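Local coordinates for malonyl CoA-acyl carrier protein transacylase (Staphylococcus aureus, PDB 3IM9) that transfers the malonyl group from malonyl-CoA to holo-acyl carrier protein, supplying the malonyl units used in bacterial fatty acid synthesis, at residues Ala45-Phe50 / Ala115-Arg120; Ala80-Leu85 / Ile279-Gly284; Leu104-Val109 / Ala230-Val235; Val238-Glu243 / Ile264-Trp269; Val275-Glu280 / Asp297-Ser302. All coordinates share one frame; numbering follows the deposited sequence.

Contact 1. Residues Ala45-Phe50 / Ala115-Arg120; sequences AKTLDF and AVKIVR
Arg120 lies with its guanidinium group against the ring of Phe50, the two planes only 23° apart. Phe50 CD1 sits over the centre of one guanidinium face and comes within 3.5 Å of Arg120 CZ, while Phe50 CE1 approaches Arg120 NH1. The same guanidinium is met near its edge by Asp49, tilted somewhat from the plane. Arg120 NH2 donates to Asp49 OD1 at 2.9 Å in a salt bridge that uses the syn lone pair of the oxygen, but the carboxylate stands nearly perpendicular to the guanidinium and the N-H angle is a bent 141°. A water lying in the guanidinium plane accepts from Arg120 NE and donates weakly to Asp49 OD2, joining the two charged groups a second time. Arg120 NH1 is bound by Glu68 O and Asn69 OD1, so several partners limit rotation of the group.

The arginine reaches this place because CG is anti to the backbone N (chi1 168°) and the chain then bends at chi2. Its aliphatic root meets Leu48, whose CD2 branch lies 3.8 Å from Arg120 CB while the other branch, CD1, turns to Val116 CG2. Farther along, Thr47 CG2 lies across the extended chain of Lys117, in tight contact with its CE at 3.5 Å. Thr47 OG1 is bonded to Ser43 O and to a water that weakly accepts from Lys117 NZ.

Near the protein surface, this is helix-end packing: the C-terminal end of helix 35-47 and the loop after it rest on helix 112-128 of the acyltransferase fold.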
# COMPACT_ATOMS: atom_id res chain seq x y z
N ALA A 45 17.45 10.70 2.24
CA ALA A 45 17.95 11.76 3.17
C ALA A 45 18.34 13.06 2.41
O ALA A 45 18.08 14.14 2.90
CB ALA A 45 19.12 11.26 3.98
N LYS A 46 19.02 12.88 1.25
CA LYS A 46 19.45 14.08 0.51
C LYS A 46 18.28 14.72 -0.21
O LYS A 46 18.41 15.88 -0.61
CB LYS A 46 20.50 13.69 -0.54
CG LYS A 46 21.83 13.12 -0.07
CD LYS A 46 22.09 13.60 1.24
CE LYS A 46 23.18 12.71 1.83
NZ LYS A 46 24.24 13.48 2.67
N THR A 47 17.18 14.00 -0.48
CA THR A 47 16.10 14.56 -1.27
C THR A 47 15.07 15.27 -0.46
O THR A 47 14.54 16.32 -0.86
CB THR A 47 15.43 13.39 -2.02
OG1 THR A 47 16.35 12.86 -3.00
CG2 THR A 47 14.15 13.79 -2.65
N LEU A 48 14.70 14.69 0.69
CA LEU A 48 13.59 15.21 1.45
C LEU A 48 13.90 16.40 2.36
O LEU A 48 15.04 16.49 2.92
CB LEU A 48 12.98 14.04 2.26
CG LEU A 48 12.40 12.92 1.36
CD1 LEU A 48 12.13 11.70 2.08
CD2 LEU A 48 11.07 13.39 0.67
N ASP A 49 12.87 17.21 2.61
CA ASP A 49 12.98 18.43 3.40
C ASP A 49 12.76 18.19 4.90
O ASP A 49 12.58 19.15 5.66
CB ASP A 49 11.99 19.52 2.84
CG ASP A 49 10.53 19.19 3.06
OD1 ASP A 49 10.15 18.15 3.63
OD2 ASP A 49 9.69 20.03 2.55
N PHE A 50 12.72 16.92 5.36
CA PHE A 50 12.75 16.69 6.79
C PHE A 50 13.74 15.53 7.02
O PHE A 50 14.22 14.92 6.01
CB PHE A 50 11.35 16.30 7.31
CG PHE A 50 10.87 14.89 6.85
CD1 PHE A 50 10.43 14.69 5.51
CD2 PHE A 50 10.71 13.84 7.78
CE1 PHE A 50 9.97 13.43 5.09
CE2 PHE A 50 10.30 12.61 7.37
CZ PHE A 50 9.88 12.40 5.99
N ALA A 115 9.97 8.80 -7.28
CA ALA A 115 8.86 8.20 -6.43
C ALA A 115 8.88 8.71 -5.02
O ALA A 115 7.81 8.96 -4.43
CB ALA A 115 9.02 6.73 -6.42
N VAL A 116 10.06 9.00 -4.45
CA VAL A 116 10.08 9.44 -3.02
C VAL A 116 9.50 10.88 -2.92
O VAL A 116 8.79 11.24 -1.99
CB VAL A 116 11.48 9.27 -2.33
CG1 VAL A 116 12.45 10.43 -2.71
CG2 VAL A 116 11.26 9.22 -0.82
N LYS A 117 9.76 11.68 -3.98
CA LYS A 117 9.19 13.04 -4.01
C LYS A 117 7.70 12.94 -4.27
O LYS A 117 6.91 13.68 -3.58
CB LYS A 117 9.85 13.88 -5.15
CG LYS A 117 11.39 14.08 -4.96
CD LYS A 117 12.07 14.55 -6.22
CE LYS A 117 13.51 14.85 -5.91
NZ LYS A 117 14.26 15.14 -7.26
N ILE A 118 7.31 12.03 -5.17
CA ILE A 118 5.89 11.90 -5.48
C ILE A 118 5.08 11.45 -4.21
O ILE A 118 3.99 12.01 -3.92
CB ILE A 118 5.67 10.87 -6.61
CG1 ILE A 118 6.09 11.67 -7.88
CG2 ILE A 118 4.19 10.45 -6.71
CD1 ILE A 118 6.29 10.72 -9.05
N VAL A 119 5.62 10.47 -3.46
CA VAL A 119 4.80 10.00 -2.34
C VAL A 119 4.89 10.96 -1.17
O VAL A 119 3.91 11.05 -0.34
CB VAL A 119 5.19 8.57 -1.88
CG1 VAL A 119 4.97 7.59 -3.02
CG2 VAL A 119 6.59 8.44 -1.22
N ARG A 120 5.98 11.77 -1.02
CA ARG A 120 5.93 12.81 -0.06
C ARG A 120 4.80 13.81 -0.39
O ARG A 120 4.05 14.20 0.53
CB ARG A 120 7.35 13.53 -0.02
CG ARG A 120 7.37 14.87 0.76
CD ARG A 120 7.11 14.60 2.22
NE ARG A 120 7.56 15.79 3.00
CZ ARG A 120 7.40 15.89 4.30
NH1 ARG A 120 6.80 14.91 5.00
NH2 ARG A 120 7.88 16.99 4.98
O HOH W 1 16.64 14.01 -5.61
O HOH W 2 8.27 18.05 1.19

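Contact 2. Residues Ala80-Leu85 / Ile279-Gly284; sequences ALLAAL and IEIGPG
Ile281 projects from the end of a strand in the parallel sheet of the acyltransferase fold and fits among three leucines, Leu81, Leu82 and Leu85, on helix 67-84 and the turn that ends it. This is helix-on-sheet packing without a hydrogen bond between the two segments. The two arms of the isoleucine divide the work. Its CG2 methyl, anti to the backbone N, presses on the root of Leu81, 3.6 Å from Leu81 CB. The longer arm ends in CD1, which enters the hollow between the other two leucines: Leu85 meets it tip to tip, CD1 to CD1 at 3.9 Å, and Leu82 crosses it at about a right angle, its own CD1 4.0 Å from Ile281 CD1.

Ile14 and Phe16 of the adjacent strand 11-16 also touch the isoleucine, while Val309 and Trp312 of helix 306-312 pack on Leu81 and Leu85 respectively. Ser78 of helix 67-84 adds a polar tie, its OG hydrogen-bonded to Ile281 O.

The chain then turns away at Gly282, in a backbone conformation (phi 151°, psi -177°) that calls for glycine. Leu81 extends past the isoleucine to this point, bringing its CD1 methyl to 3.5 Å from Gly282 N.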
# COMPACT_ATOMS: atom_id res chain seq x y z
N ALA A 80 15.00 0.16 -0.26
CA ALA A 80 16.37 -0.11 0.22
C ALA A 80 16.56 -1.61 0.30
O ALA A 80 17.59 -2.15 -0.11
CB ALA A 80 16.59 0.54 1.61
N LEU A 81 15.55 -2.32 0.82
CA LEU A 81 15.59 -3.79 0.83
C LEU A 81 15.68 -4.31 -0.56
O LEU A 81 16.45 -5.27 -0.85
CB LEU A 81 14.40 -4.42 1.56
CG LEU A 81 14.31 -4.17 3.05
CD1 LEU A 81 12.94 -4.55 3.58
CD2 LEU A 81 15.33 -5.01 3.81
N LEU A 82 14.83 -3.82 -1.45
CA LEU A 82 14.80 -4.28 -2.83
C LEU A 82 16.19 -4.12 -3.48
O LEU A 82 16.62 -5.05 -4.15
CB LEU A 82 13.65 -3.50 -3.56
CG LEU A 82 13.44 -3.97 -5.00
CD1 LEU A 82 12.79 -5.30 -4.97
CD2 LEU A 82 12.52 -2.97 -5.55
N ALA A 83 16.88 -2.99 -3.24
CA ALA A 83 18.18 -2.68 -3.92
C ALA A 83 19.20 -3.73 -3.40
O ALA A 83 20.13 -4.05 -4.14
CB ALA A 83 18.56 -1.29 -3.59
N ALA A 84 19.04 -4.27 -2.18
CA ALA A 84 20.03 -5.18 -1.56
C ALA A 84 19.83 -6.60 -2.01
O ALA A 84 20.74 -7.44 -1.82
CB ALA A 84 20.01 -5.10 -0.03
N LEU A 85 18.64 -6.97 -2.50
CA LEU A 85 18.32 -8.32 -2.89
C LEU A 85 18.89 -8.68 -4.27
O LEU A 85 18.70 -7.95 -5.29
CB LEU A 85 16.78 -8.52 -2.91
CG LEU A 85 16.17 -8.48 -1.49
CD1 LEU A 85 14.66 -8.27 -1.60
CD2 LEU A 85 16.45 -9.88 -0.85
N ILE A 279 6.31 -12.64 -2.25
CA ILE A 279 7.44 -12.18 -1.43
C ILE A 279 7.09 -10.75 -1.05
O ILE A 279 7.13 -9.82 -1.86
CB ILE A 279 8.70 -12.20 -2.21
CG1 ILE A 279 8.98 -13.67 -2.66
CG2 ILE A 279 9.92 -11.72 -1.29
CD1 ILE A 279 10.35 -13.77 -3.54
N GLU A 280 6.83 -10.60 0.27
CA GLU A 280 6.58 -9.24 0.87
C GLU A 280 7.89 -8.59 1.28
O GLU A 280 8.78 -9.25 1.87
CB GLU A 280 5.64 -9.44 2.03
CG GLU A 280 5.17 -8.04 2.62
CD GLU A 280 4.13 -8.22 3.69
OE1 GLU A 280 3.82 -9.33 4.16
OE2 GLU A 280 3.56 -7.14 4.03
N ILE A 281 8.07 -7.33 0.91
CA ILE A 281 9.38 -6.67 1.12
C ILE A 281 9.06 -5.30 1.79
O ILE A 281 8.46 -4.39 1.17
CB ILE A 281 10.11 -6.44 -0.24
CG1 ILE A 281 10.33 -7.83 -0.85
CG2 ILE A 281 11.43 -5.64 -0.01
CD1 ILE A 281 10.92 -7.69 -2.33
N GLY A 282 9.49 -5.18 3.07
CA GLY A 282 9.12 -3.97 3.83
C GLY A 282 9.06 -4.40 5.29
O GLY A 282 9.28 -5.53 5.65
N PRO A 283 8.69 -3.48 6.14
CA PRO A 283 8.53 -3.75 7.51
C PRO A 283 7.22 -4.51 7.75
O PRO A 283 6.23 -4.33 7.00
CB PRO A 283 8.36 -2.35 8.15
CG PRO A 283 7.75 -1.45 7.13
CD PRO A 283 8.32 -2.09 5.78
N GLY A 284 7.24 -5.42 8.75
CA GLY A 284 6.05 -6.20 9.03
C GLY A 284 5.77 -7.33 8.04
O GLY A 284 6.51 -7.50 7.06

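Contact 3. Residues Leu104-Val109 / Ala230-Val235; sequences LVAADV and AKFPVV
Lys231 lies against the turn that ends helix 99-106, the helix that follows the probable nucleophile Ser97 in a GxSxG sequence consistent with the nucleophile elbow of acyltransferases. The lysine's backbone makes the firm link: Lys231 N donates to Ala107 O at 2.9 Å, nearly straight at 167°. From there the side chain runs along the turn. CB and CG pass the same Ala107 carbonyl oxygen, and CD and CE then skirt the carboxylate of Asp108, with Lys231 CE 3.1 Å from Asp108 OD2. A bend at chi4 (31°) brings NZ round beside Asp108 CB and into a long salt bridge with Asp108 OD2, while a water held by Asp108 O is bound weakly to the same amine.

The neighbouring residues form the apolar part of the contact. Ala107 CB lies over a face of the Phe232 ring, offset toward the rim and 4.2 Å from its centroid, and also touches Val234 CG2. Deeper in, Leu104 crosses Val234 at about a right angle and packs on Met253 and Ile249 of helix 246-256. Beside Ile249, Val109 CG2 rests 3.6 Å from Ala230 CB.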
# COMPACT_ATOMS: atom_id res chain seq x y z
N LEU A 104 6.06 0.47 -8.42
CA LEU A 104 6.44 1.33 -9.60
C LEU A 104 7.93 1.47 -9.61
O LEU A 104 8.58 1.44 -10.71
CB LEU A 104 5.79 2.73 -9.57
CG LEU A 104 4.26 2.68 -9.55
CD1 LEU A 104 3.73 4.13 -9.82
CD2 LEU A 104 3.65 1.70 -10.61
N VAL A 105 8.59 1.60 -8.45
CA VAL A 105 10.07 1.67 -8.45
C VAL A 105 10.59 0.29 -8.85
O VAL A 105 11.56 0.21 -9.67
CB VAL A 105 10.52 2.04 -7.00
CG1 VAL A 105 12.06 1.88 -6.82
CG2 VAL A 105 10.12 3.48 -6.70
N ALA A 106 10.03 -0.81 -8.34
CA ALA A 106 10.52 -2.18 -8.59
C ALA A 106 10.47 -2.48 -10.14
O ALA A 106 11.41 -3.11 -10.70
CB ALA A 106 9.69 -3.23 -7.83
N ALA A 107 9.41 -1.98 -10.79
CA ALA A 107 9.14 -2.28 -12.23
C ALA A 107 9.74 -1.18 -13.09
O ALA A 107 9.50 -1.20 -14.32
CB ALA A 107 7.62 -2.35 -12.43
N ASP A 108 10.50 -0.24 -12.54
CA ASP A 108 11.14 0.82 -13.31
C ASP A 108 10.19 1.74 -14.04
O ASP A 108 10.58 2.49 -14.97
CB ASP A 108 12.12 0.16 -14.33
CG ASP A 108 13.44 -0.24 -13.63
OD1 ASP A 108 13.68 0.26 -12.47
OD2 ASP A 108 14.20 -1.09 -14.19
N VAL A 109 8.95 1.81 -13.53
CA VAL A 109 8.06 2.91 -13.94
C VAL A 109 8.57 4.26 -13.50
O VAL A 109 8.41 5.27 -14.17
CB VAL A 109 6.61 2.61 -13.42
CG1 VAL A 109 5.76 3.82 -13.71
CG2 VAL A 109 6.09 1.32 -14.01
N ALA A 230 6.24 -0.32 -17.51
CA ALA A 230 6.72 -1.24 -16.47
C ALA A 230 7.49 -2.40 -17.15
O ALA A 230 6.99 -2.94 -18.19
CB ALA A 230 5.49 -1.79 -15.71
N LYS A 231 8.55 -2.86 -16.51
CA LYS A 231 9.28 -4.01 -17.01
C LYS A 231 8.61 -5.36 -16.75
O LYS A 231 8.91 -6.37 -17.42
CB LYS A 231 10.70 -3.98 -16.43
CG LYS A 231 11.66 -2.97 -17.07
CD LYS A 231 13.07 -3.10 -16.41
CE LYS A 231 14.21 -2.25 -17.02
NZ LYS A 231 13.68 -1.02 -17.56
N PHE A 232 7.62 -5.41 -15.85
CA PHE A 232 6.78 -6.60 -15.63
C PHE A 232 5.47 -5.97 -15.06
O PHE A 232 5.54 -4.81 -14.58
CB PHE A 232 7.44 -7.66 -14.68
CG PHE A 232 8.10 -7.05 -13.46
CD1 PHE A 232 9.47 -6.69 -13.49
CD2 PHE A 232 7.37 -6.79 -12.26
CE1 PHE A 232 10.10 -6.12 -12.41
CE2 PHE A 232 8.03 -6.18 -11.16
CZ PHE A 232 9.34 -5.79 -11.21
N PRO A 233 4.34 -6.70 -15.16
CA PRO A 233 3.04 -6.06 -14.82
C PRO A 233 2.92 -5.69 -13.32
O PRO A 233 3.27 -6.46 -12.43
CB PRO A 233 2.00 -7.12 -15.15
CG PRO A 233 2.71 -8.11 -16.24
CD PRO A 233 4.18 -8.04 -15.76
N VAL A 234 2.34 -4.51 -13.14
CA VAL A 234 2.00 -3.96 -11.79
C VAL A 234 0.49 -4.22 -11.70
O VAL A 234 -0.30 -3.66 -12.54
CB VAL A 234 2.31 -2.51 -11.72
CG1 VAL A 234 1.86 -1.97 -10.33
CG2 VAL A 234 3.80 -2.20 -12.00
N VAL A 235 0.04 -5.01 -10.73
CA VAL A 235 -1.41 -5.25 -10.55
C VAL A 235 -1.93 -4.06 -9.75
O VAL A 235 -1.59 -3.93 -8.58
CB VAL A 235 -1.70 -6.56 -9.90
CG1 VAL A 235 -3.24 -6.82 -9.81
CG2 VAL A 235 -1.09 -7.67 -10.80
O HOH W 3 11.05 1.06 -17.61

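Contact 4. Residues Val238-Glu243 / Ile264-Trp269; sequences VNAQGE and INSTEW
Trp269, on helix 263-272, lays one face of its indole against the turn that leads into strand 242-243 of a two-stranded antiparallel hairpin in the acyltransferase fold. Contacts with the indole face come first. Gln241 CA stands over the centre of the five-membered ring, a CH-pi contact of 4.1 Å to the centroid and only 9° off the ring normal. On the same face, toward the rim of the six-membered ring, Gly242 N lies 3.4 Å from Trp269 CH2. Gly242, having no side chain, sits close against that ring, and the peptide joining it to Gln241 stands steeply to the indole. The tryptophan reaches out from its helix with CG anti to the backbone N (chi1 -175°), which brings its CB and CG close to Ala240 O.

Van der Waals packing follows at Ala240, whose methyl faces the helix. It nestles between Asn265 CB and Ser266, while Ser266 OG, bonded to Gln262 O one turn back, also approaches Ala240 CA.

No hydrogen bond joins the two segments; side-chain bonds inside 238-243 shape the turn. Asn239 OD1 accepts a weak bond from Gln241 N, the residue over the indole. The other end of the amide secures the strand: Asn239 ND2 donates to Glu243 OE2 at 2.8 Å, with the oxygen in the amide plane and using its anti lone pair.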
# COMPACT_ATOMS: atom_id res chain seq x y z
N VAL A 238 -6.67 0.02 -8.26
CA VAL A 238 -8.00 0.59 -8.73
C VAL A 238 -8.78 -0.52 -9.42
O VAL A 238 -9.97 -0.62 -9.23
CB VAL A 238 -7.81 1.82 -9.65
CG1 VAL A 238 -7.27 2.94 -8.95
CG2 VAL A 238 -6.91 1.61 -10.80
N ASN A 239 -8.08 -1.35 -10.23
CA ASN A 239 -8.82 -2.30 -11.14
C ASN A 239 -8.42 -3.73 -11.00
O ASN A 239 -9.04 -4.61 -11.63
CB ASN A 239 -8.62 -1.81 -12.64
CG ASN A 239 -7.15 -1.94 -13.12
OD1 ASN A 239 -6.23 -2.18 -12.32
ND2 ASN A 239 -6.90 -1.83 -14.47
N ALA A 240 -7.43 -4.02 -10.13
CA ALA A 240 -7.04 -5.42 -9.83
C ALA A 240 -6.61 -6.16 -11.08
O ALA A 240 -6.89 -7.38 -11.15
CB ALA A 240 -8.16 -6.19 -9.05
N GLN A 241 -5.92 -5.50 -11.99
CA GLN A 241 -5.37 -6.25 -13.13
C GLN A 241 -3.97 -5.76 -13.42
O GLN A 241 -3.63 -4.60 -13.08
CB GLN A 241 -6.26 -6.06 -14.38
CG GLN A 241 -7.68 -6.56 -14.24
CD GLN A 241 -8.51 -6.24 -15.50
OE1 GLN A 241 -9.64 -6.72 -15.65
NE2 GLN A 241 -7.96 -5.43 -16.38
N GLY A 242 -3.14 -6.62 -14.02
CA GLY A 242 -1.75 -6.24 -14.44
C GLY A 242 -1.74 -5.18 -15.48
O GLY A 242 -2.54 -5.20 -16.47
N GLU A 243 -0.90 -4.18 -15.28
CA GLU A 243 -0.78 -3.05 -16.24
C GLU A 243 0.70 -2.85 -16.52
O GLU A 243 1.53 -2.95 -15.62
CB GLU A 243 -1.41 -1.71 -15.77
CG GLU A 243 -2.91 -1.85 -15.45
CD GLU A 243 -3.75 -2.03 -16.70
OE1 GLU A 243 -3.20 -2.03 -17.87
OE2 GLU A 243 -4.99 -2.12 -16.52
N ILE A 264 -8.08 -7.94 -2.35
CA ILE A 264 -8.53 -9.35 -2.56
C ILE A 264 -8.51 -9.64 -4.08
O ILE A 264 -7.92 -10.66 -4.48
CB ILE A 264 -9.93 -9.58 -1.98
CG1 ILE A 264 -9.83 -9.47 -0.44
CG2 ILE A 264 -10.45 -10.99 -2.32
CD1 ILE A 264 -11.25 -9.51 0.17
N ASN A 265 -9.12 -8.77 -4.92
CA ASN A 265 -9.24 -9.16 -6.34
C ASN A 265 -7.88 -9.18 -6.99
O ASN A 265 -7.66 -9.95 -7.94
CB ASN A 265 -10.17 -8.21 -7.04
CG ASN A 265 -11.62 -8.39 -6.69
OD1 ASN A 265 -12.42 -7.48 -6.95
ND2 ASN A 265 -11.97 -9.48 -6.08
N SER A 266 -6.98 -8.28 -6.56
CA SER A 266 -5.61 -8.26 -7.12
C SER A 266 -4.87 -9.54 -6.72
O SER A 266 -4.11 -10.10 -7.60
CB SER A 266 -4.84 -7.09 -6.55
OG SER A 266 -5.40 -5.85 -6.93
N THR A 267 -4.97 -10.01 -5.47
CA THR A 267 -4.37 -11.25 -5.06
C THR A 267 -4.93 -12.41 -5.91
O THR A 267 -4.13 -13.27 -6.42
CB THR A 267 -4.61 -11.53 -3.57
OG1 THR A 267 -3.99 -10.46 -2.82
CG2 THR A 267 -3.92 -12.83 -3.13
N GLU A 268 -6.24 -12.41 -6.07
CA GLU A 268 -6.91 -13.52 -6.83
C GLU A 268 -6.47 -13.49 -8.30
O GLU A 268 -6.19 -14.57 -8.89
CB GLU A 268 -8.40 -13.40 -6.69
CG GLU A 268 -8.77 -13.78 -5.23
CD GLU A 268 -10.26 -13.78 -4.96
OE1 GLU A 268 -10.96 -13.03 -5.68
OE2 GLU A 268 -10.62 -14.47 -3.94
N TRP A 269 -6.28 -12.32 -8.88
CA TRP A 269 -5.90 -12.20 -10.30
C TRP A 269 -4.52 -12.77 -10.44
O TRP A 269 -4.23 -13.50 -11.40
CB TRP A 269 -5.95 -10.76 -10.72
CG TRP A 269 -5.69 -10.58 -12.20
CD1 TRP A 269 -6.66 -10.52 -13.20
CD2 TRP A 269 -4.43 -10.34 -12.84
NE1 TRP A 269 -6.06 -10.26 -14.43
CE2 TRP A 269 -4.70 -10.16 -14.25
CE3 TRP A 269 -3.07 -10.32 -12.38
CZ2 TRP A 269 -3.65 -9.92 -15.17
CZ3 TRP A 269 -2.05 -10.05 -13.29
CH2 TRP A 269 -2.36 -9.87 -14.67

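Contact 5. Residues Val275-Glu280 / Asp297-Ser302; sequences VDHFIE and DVKLTS
The His277 imidazole is covered on both faces. Lys299 CD lies over the centre of one, 3.7 Å from the ring centroid, and Ile279 CG1 covers the opposite face toward the rim. At the edge, in the ring plane, His277 NE2 and Thr301 OG1 share a nearly straight hydrogen bond of 2.7 Å in which either could be the donor. With its CG anti to the backbone N (chi1 -174°), the histidine runs alongside Lys299, pointing the same way.

Phe278 turns to the other side of the sheet. Val275 CG1 lies on a face of its ring, Val298 CG2 meets the edge 3.7 Å from Phe278 CD1, and Leu300 CD2 packs beside Phe278 CB.

Between these two layers the backbones pair as parallel strands in register, His277 with Lys299 through Glu280 with Ser302. Four hydrogen bonds join them: Lys299 N to Asp276 O at 2.8 Å, Phe278 N to Lys299 O, Thr301 N to Phe278 O and Glu280 N to Thr301 O.

The two strands are the ends of a beta-alpha-beta unit whose helix, 286-294, packs through Ile291 on Phe278, Val298 and Leu300. Helix 263-272 adds Leu270 and Ile271 around Phe278, while strand 11-16 flanks strand 275-281 and leaves 299-303 outermost in the four-stranded sheet.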
# COMPACT_ATOMS: atom_id res chain seq x y z
N VAL A 275 0.68 -17.25 -10.12
CA VAL A 275 1.48 -16.92 -8.96
C VAL A 275 1.19 -17.81 -7.81
O VAL A 275 0.06 -17.88 -7.33
CB VAL A 275 1.29 -15.43 -8.56
CG1 VAL A 275 2.20 -15.13 -7.36
CG2 VAL A 275 1.69 -14.55 -9.69
N ASP A 276 2.23 -18.51 -7.36
CA ASP A 276 2.11 -19.35 -6.18
C ASP A 276 3.13 -19.03 -5.08
O ASP A 276 3.30 -19.76 -4.15
CB ASP A 276 2.15 -20.86 -6.52
CG ASP A 276 3.36 -21.22 -7.23
OD1 ASP A 276 3.41 -22.38 -7.73
OD2 ASP A 276 4.28 -20.41 -7.36
N HIS A 277 3.80 -17.91 -5.27
CA HIS A 277 4.78 -17.48 -4.26
C HIS A 277 4.73 -15.93 -4.26
O HIS A 277 4.89 -15.27 -5.28
CB HIS A 277 6.19 -17.93 -4.68
CG HIS A 277 7.27 -17.68 -3.63
ND1 HIS A 277 8.63 -17.81 -3.87
CD2 HIS A 277 7.16 -17.30 -2.31
CE1 HIS A 277 9.30 -17.53 -2.76
NE2 HIS A 277 8.44 -17.20 -1.81
N PHE A 278 4.40 -15.39 -3.08
CA PHE A 278 4.41 -13.95 -2.90
C PHE A 278 5.54 -13.64 -1.91
O PHE A 278 5.59 -14.20 -0.82
CB PHE A 278 3.07 -13.52 -2.26
CG PHE A 278 1.88 -13.66 -3.19
CD1 PHE A 278 1.14 -14.89 -3.21
CD2 PHE A 278 1.52 -12.61 -3.99
CE1 PHE A 278 0.04 -15.02 -4.09
CE2 PHE A 278 0.39 -12.70 -4.87
CZ PHE A 278 -0.33 -13.93 -4.89
N ILE A 279 6.31 -12.64 -2.25
CA ILE A 279 7.44 -12.18 -1.43
C ILE A 279 7.09 -10.75 -1.05
O ILE A 279 7.13 -9.82 -1.86
CB ILE A 279 8.70 -12.20 -2.21
CG1 ILE A 279 8.98 -13.67 -2.66
CG2 ILE A 279 9.92 -11.72 -1.29
CD1 ILE A 279 10.35 -13.77 -3.54
N GLU A 280 6.83 -10.60 0.27
CA GLU A 280 6.58 -9.24 0.87
C GLU A 280 7.89 -8.59 1.28
O GLU A 280 8.78 -9.25 1.87
CB GLU A 280 5.64 -9.44 2.03
CG GLU A 280 5.17 -8.04 2.62
CD GLU A 280 4.13 -8.22 3.69
OE1 GLU A 280 3.82 -9.33 4.16
OE2 GLU A 280 3.56 -7.14 4.03
N ASP A 297 -2.89 -21.91 0.28
CA ASP A 297 -1.99 -22.84 -0.38
C ASP A 297 -0.79 -22.18 -1.01
O ASP A 297 0.17 -22.86 -1.35
CB ASP A 297 -2.70 -23.59 -1.52
CG ASP A 297 -3.80 -24.53 -1.04
OD1 ASP A 297 -3.68 -25.05 0.08
OD2 ASP A 297 -4.76 -24.71 -1.80
N VAL A 298 -0.83 -20.88 -1.29
CA VAL A 298 0.32 -20.26 -1.90
C VAL A 298 1.49 -20.04 -0.89
O VAL A 298 1.30 -19.88 0.31
CB VAL A 298 -0.02 -18.88 -2.56
CG1 VAL A 298 -1.03 -19.10 -3.72
CG2 VAL A 298 -0.54 -17.79 -1.53
N LYS A 299 2.71 -19.99 -1.40
CA LYS A 299 3.86 -19.80 -0.52
C LYS A 299 4.08 -18.31 -0.19
O LYS A 299 3.90 -17.49 -1.08
CB LYS A 299 5.13 -20.30 -1.20
CG LYS A 299 6.44 -20.11 -0.42
CD LYS A 299 7.58 -20.77 -1.20
CE LYS A 299 8.93 -20.66 -0.49
NZ LYS A 299 8.88 -21.19 0.92
N LEU A 300 4.43 -18.01 1.07
CA LEU A 300 4.62 -16.63 1.50
C LEU A 300 6.00 -16.47 2.08
O LEU A 300 6.40 -17.27 2.93
CB LEU A 300 3.54 -16.27 2.56
CG LEU A 300 2.09 -16.35 2.02
CD1 LEU A 300 1.04 -16.34 3.16
CD2 LEU A 300 1.83 -15.34 0.88
N THR A 301 6.77 -15.52 1.56
CA THR A 301 8.04 -15.14 2.11
C THR A 301 8.00 -13.69 2.55
O THR A 301 7.46 -12.87 1.81
CB THR A 301 9.14 -15.32 1.04
OG1 THR A 301 9.21 -16.75 0.72
CG2 THR A 301 10.51 -14.82 1.58
N SER A 302 8.58 -13.39 3.73
CA SER A 302 8.65 -11.99 4.16
C SER A 302 10.12 -11.58 4.27
O SER A 302 10.90 -12.32 4.95
CB SER A 302 7.93 -11.80 5.53
OG SER A 302 8.36 -10.57 6.13

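In the fold
Contact 2 is buried, contacts 3, 4 and 5 are partly buried, and contact 1 lies at the surface. Contacts 2 and 5 share strand 275-281: contact 5 pairs it with the outermost strand by backbone hydrogen bonds, whereas the two segments of contact 2 meet through hydrocarbon packing, with no hydrogen bond between them. Contact 1 adds a salt bridge and water links to its apolar packing. Contacts 3 and 4 adjoin, since strands 234-235 and 242-243 form one hairpin; Val235 of contact 3 packs on Trp269 and Ser266 of contact 4. Contact 3 mixes apolar and charged pairs, contact 4 rests on an aromatic face. Ala106 against Leu82 joins contact 3 to contact 2, and Val105 against Ala115 joins it to contact 1.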